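Local atomic coordinates of YceI-like domain protein (Burkholderia cenocepacia BC7, PDB entry 5IXH), a protein that is a lipocalin-like beta-barrel protein that holds a polyprenyl diphosphate lipid in its hydrophobic tunnel and probably captures antibiotics outside the cell. Residues K93-G98 with T110-V115. Sequence-based numbering, arbitrary orientation.
Sequences KYNVTG and TVPVTV. With OTP ((2E,6E,10E,14E,18E,22E,26E)-3,7,11,15,19,23,27,31-octamethyldotriaconta-2,6,10,14,18,22,26,30-octaenyl trihydrogen diphosphate), chain C.
The Tyr94 ring meets segment 110-115 at the edge, where the carbonyl O of Val113 lies near its plane, while CG2 of Val115 comes in obliquely, 3.8 Å from Tyr94 CD1. With CG beside its own backbone N (chi1 -62°), the ring is swung to the Val115 end of the contact; Phe35 makes an edge-to-face pair with it, and Ile86 and Pro88 of strand 78-90 touch it too. On the same face of the sheet, Val96 CG2 packs against Val113 CG2 at 3.8 Å, and Val111 turns CG1 in beside the carbonyl O of Val96.

The two strands pair as a twisted antiparallel ladder. Tyr94 and Val113 exchange two hydrogen bonds, N to O, each 2.8 Å long. Val96 and Val111 form the next such pair, in which the bond from Val96 N to Val111 O is practically straight (179° at the hydrogen).

The other face, with Lys93, Asn95, Thr97, Thr110, Pro112 and Thr114, is more polar and more open. Lys93, extended with CG anti to the backbone N (chi1 -157°), runs alongside Pro112, its CE 3.6 Å from Pro112 CB. Asn95, directly opposite Pro112, leans across to it, OD1 3.8 Å from the same CB. Farther on, the hydroxyls of Thr97 and Thr110 share a hydrogen bond, OG1 to OG1 2.7 Å, a side-chain link across a backbone pair that has no hydrogen bond of its own.

Inside, Val96 CG2 and Val113 CG1 both lie 3.8 Å from C4 of the octaprenyl chain: this two-faced hairpin forms part of the wall of the YceI-like, lipocalin-type barrel, at the end of the isoprenoid pocket remote from the diphosphate.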
loop_
_atom_site.group_PDB
_atom_site.type_symbol
_atom_site.label_atom_id
_atom_site.label_comp_id
_atom_site.label_asym_id
_atom_site.label_seq_id
_atom_site.Cartn_x
_atom_site.Cartn_y
_atom_site.Cartn_z
ATOM N N LYS A 93 -18.681 2.433 -0.406
ATOM C CA LYS A 93 -17.484 2.504 0.416
ATOM C C LYS A 93 -17.481 1.373 1.443
ATOM O O LYS A 93 -18.529 1.030 1.991
ATOM C CB LYS A 93 -17.466 3.837 1.164
ATOM C CG LYS A 93 -16.062 4.241 1.591
ATOM C CD LYS A 93 -15.985 5.688 2.071
ATOM C CE LYS A 93 -14.534 6.170 2.094
ATOM N NZ LYS A 93 -14.347 7.477 2.794
ATOM N N TYR A 94 -16.304 0.821 1.693
ATOM C CA TYR A 94 -16.134 -0.309 2.591
ATOM C C TYR A 94 -14.893 -0.093 3.413
ATOM O O TYR A 94 -13.839 0.212 2.863
ATOM C CB TYR A 94 -15.972 -1.597 1.792
ATOM C CG TYR A 94 -17.186 -1.869 0.979
ATOM C CD1 TYR A 94 -17.343 -1.361 -0.305
ATOM C CD2 TYR A 94 -18.255 -2.571 1.518
ATOM C CE1 TYR A 94 -18.487 -1.568 -0.997
ATOM C CE2 TYR A 94 -19.381 -2.785 0.830
ATOM C CZ TYR A 94 -19.516 -2.286 -0.439
ATOM O OH TYR A 94 -20.678 -2.495 -1.141
ATOM N N ASN A 95 -14.977 -0.289 4.717
ATOM C CA ASN A 95 -13.796 -0.265 5.562
ATOM C C ASN A 95 -13.217 -1.667 5.605
ATOM O O ASN A 95 -13.863 -2.608 6.062
ATOM C CB ASN A 95 -14.152 0.256 6.950
ATOM C CG ASN A 95 -14.390 1.731 6.966
ATOM O OD1 ASN A 95 -13.577 2.509 6.440
ATOM N ND2 ASN A 95 -15.487 2.142 7.574
ATOM N N VAL A 96 -12.025 -1.831 5.054
ATOM C CA VAL A 96 -11.380 -3.125 4.927
ATOM C C VAL A 96 -10.294 -3.175 5.980
ATOM O O VAL A 96 -9.356 -2.341 5.985
ATOM C CB VAL A 96 -10.799 -3.327 3.523
ATOM C CG1 VAL A 96 -10.136 -4.674 3.420
ATOM C CG2 VAL A 96 -11.908 -3.223 2.470
ATOM N N THR A 97 -10.387 -4.158 6.854
ATOM C CA THR A 97 -9.436 -4.314 7.945
ATOM C C THR A 97 -8.594 -5.532 7.675
ATOM O O THR A 97 -9.087 -6.550 7.170
ATOM C CB THR A 97 -10.181 -4.396 9.292
ATOM O OG1 THR A 97 -10.832 -3.124 9.500
ATOM C CG2 THR A 97 -9.272 -4.648 10.446
ATOM N N GLY A 98 -7.338 -5.448 8.080
ATOM C CA GLY A 98 -6.448 -6.596 7.963
ATOM C C GLY A 98 -5.072 -6.314 8.497
ATOM O O GLY A 98 -4.816 -5.289 9.131
ATOM N N THR A 110 -7.042 -0.360 9.080
ATOM C CA THR A 110 -8.380 -0.274 8.493
ATOM C C THR A 110 -8.331 0.779 7.404
ATOM O O THR A 110 -7.899 1.899 7.637
ATOM C CB THR A 110 -9.445 0.096 9.526
ATOM O OG1 THR A 110 -9.556 -0.943 10.507
ATOM C CG2 THR A 110 -10.815 0.293 8.868
ATOM N N VAL A 111 -8.697 0.387 6.195
ATOM C CA VAL A 111 -8.583 1.277 5.051
ATOM C C VAL A 111 -9.923 1.472 4.383
ATOM O O VAL A 111 -10.623 0.503 4.076
ATOM C CB VAL A 111 -7.538 0.786 4.051
ATOM C CG1 VAL A 111 -7.828 -0.532 3.560
ATOM C CG2 VAL A 111 -7.383 1.762 2.857
ATOM N N PRO A 112 -10.293 2.728 4.152
ATOM C CA PRO A 112 -11.529 2.975 3.423
ATOM C C PRO A 112 -11.313 2.729 1.933
ATOM O O PRO A 112 -10.368 3.277 1.331
ATOM C CB PRO A 112 -11.839 4.458 3.710
ATOM C CG PRO A 112 -10.703 4.978 4.531
ATOM C CD PRO A 112 -9.592 3.983 4.483
ATOM N N VAL A 113 -12.168 1.905 1.349
ATOM C CA VAL A 113 -12.040 1.513 -0.060
ATOM C C VAL A 113 -13.343 1.793 -0.775
ATOM O O VAL A 113 -14.417 1.409 -0.295
ATOM C CB VAL A 113 -11.752 0.020 -0.197
ATOM C CG1 VAL A 113 -11.642 -0.392 -1.639
ATOM C CG2 VAL A 113 -10.460 -0.332 0.556
ATOM N N THR A 114 -13.254 2.432 -1.934
ATOM C CA THR A 114 -14.416 2.658 -2.785
ATOM C C THR A 114 -14.390 1.642 -3.904
ATOM O O THR A 114 -13.341 1.439 -4.541
ATOM C CB THR A 114 -14.391 4.061 -3.346
ATOM O OG1 THR A 114 -14.371 5.003 -2.274
ATOM C CG2 THR A 114 -15.609 4.306 -4.215
ATOM N N VAL A 115 -15.521 0.999 -4.165
ATOM C CA VAL A 115 -15.602 -0.072 -5.144
ATOM C C VAL A 115 -16.541 0.313 -6.252
ATOM O O VAL A 115 -17.615 0.828 -5.986
ATOM C CB VAL A 115 -16.072 -1.399 -4.492
ATOM C CG1 VAL A 115 -16.145 -2.533 -5.513
ATOM C CG2 VAL A 115 -15.160 -1.785 -3.342
HETATM O O7 OTP C . 16.753 18.120 -0.030
HETATM P P2 OTP C . 16.588 16.885 0.832
HETATM O O5 OTP C . 17.897 16.565 1.521
HETATM O O6 OTP C . 15.514 17.124 1.871
HETATM O O4 OTP C . 16.160 15.654 -0.074
HETATM P P1 OTP C . 16.191 14.136 0.392
HETATM O O2 OTP C . 17.576 13.564 0.190
HETATM O O3 OTP C . 15.802 14.029 1.851
HETATM O O1 OTP C . 15.159 13.339 -0.515
HETATM C C40 OTP C . 14.126 12.543 0.042
HETATM C C39 OTP C . 13.637 11.721 -1.147
HETATM C C37 OTP C . 12.593 10.843 -1.094
HETATM C C38 OTP C . 12.275 10.123 -2.404
HETATM C C36 OTP C . 11.770 10.554 0.182
HETATM C C35 OTP C . 11.653 9.025 0.350
HETATM C C34 OTP C . 10.343 8.616 1.048
HETATM C C32 OTP C . 9.908 7.315 0.942
HETATM C C33 OTP C . 10.702 6.276 0.140
HETATM C C31 OTP C . 8.604 6.884 1.637
HETATM C C30 OTP C . 8.855 5.595 2.447
HETATM C C29 OTP C . 7.756 4.622 2.006
HETATM C C27 OTP C . 6.915 4.003 2.898
HETATM C C28 OTP C . 6.971 4.180 4.416
HETATM C C26 OTP C . 5.856 3.086 2.282
HETATM C C25 OTP C . 5.741 1.766 3.056
HETATM C C24 OTP C . 4.616 1.112 2.244
HETATM C C22 OTP C . 4.787 -0.073 1.585
HETATM C C23 OTP C . 6.090 -0.879 1.618
HETATM C C21 OTP C . 3.581 -0.594 0.806
HETATM C C20 OTP C . 2.891 -1.582 1.747
HETATM C C19 OTP C . 1.449 -1.695 1.240
HETATM C C17 OTP C . 0.846 -2.920 1.048
HETATM C C18 OTP C . 1.603 -4.217 1.344
HETATM C C16 OTP C . -0.605 -3.034 0.550
HETATM C C15 OTP C . -1.207 -1.674 0.149
HETATM C C14 OTP C . -2.730 -1.850 0.038
HETATM C C12 OTP C . -3.522 -1.779 1.163
HETATM C C13 OTP C . -2.963 -1.500 2.563
HETATM C C11 OTP C . -5.044 -1.959 1.056
HETATM C C10 OTP C . -5.447 -2.807 -0.157
HETATM C C9 OTP C . -6.927 -3.138 0.089
HETATM C C7 OTP C . -7.578 -4.099 -0.641
HETATM C C8 OTP C . -6.851 -4.881 -1.736
HETATM C C6 OTP C . -9.059 -4.362 -0.308
HETATM C C5 OTP C . -9.890 -4.463 -1.589
HETATM C C4 OTP C . -11.331 -4.143 -1.151
HETATM C C2 OTP C . -12.337 -5.074 -1.033
HETATM C C3 OTP C . -13.707 -4.567 -0.582
HETATM C C1 OTP C . -12.149 -6.563 -1.333
#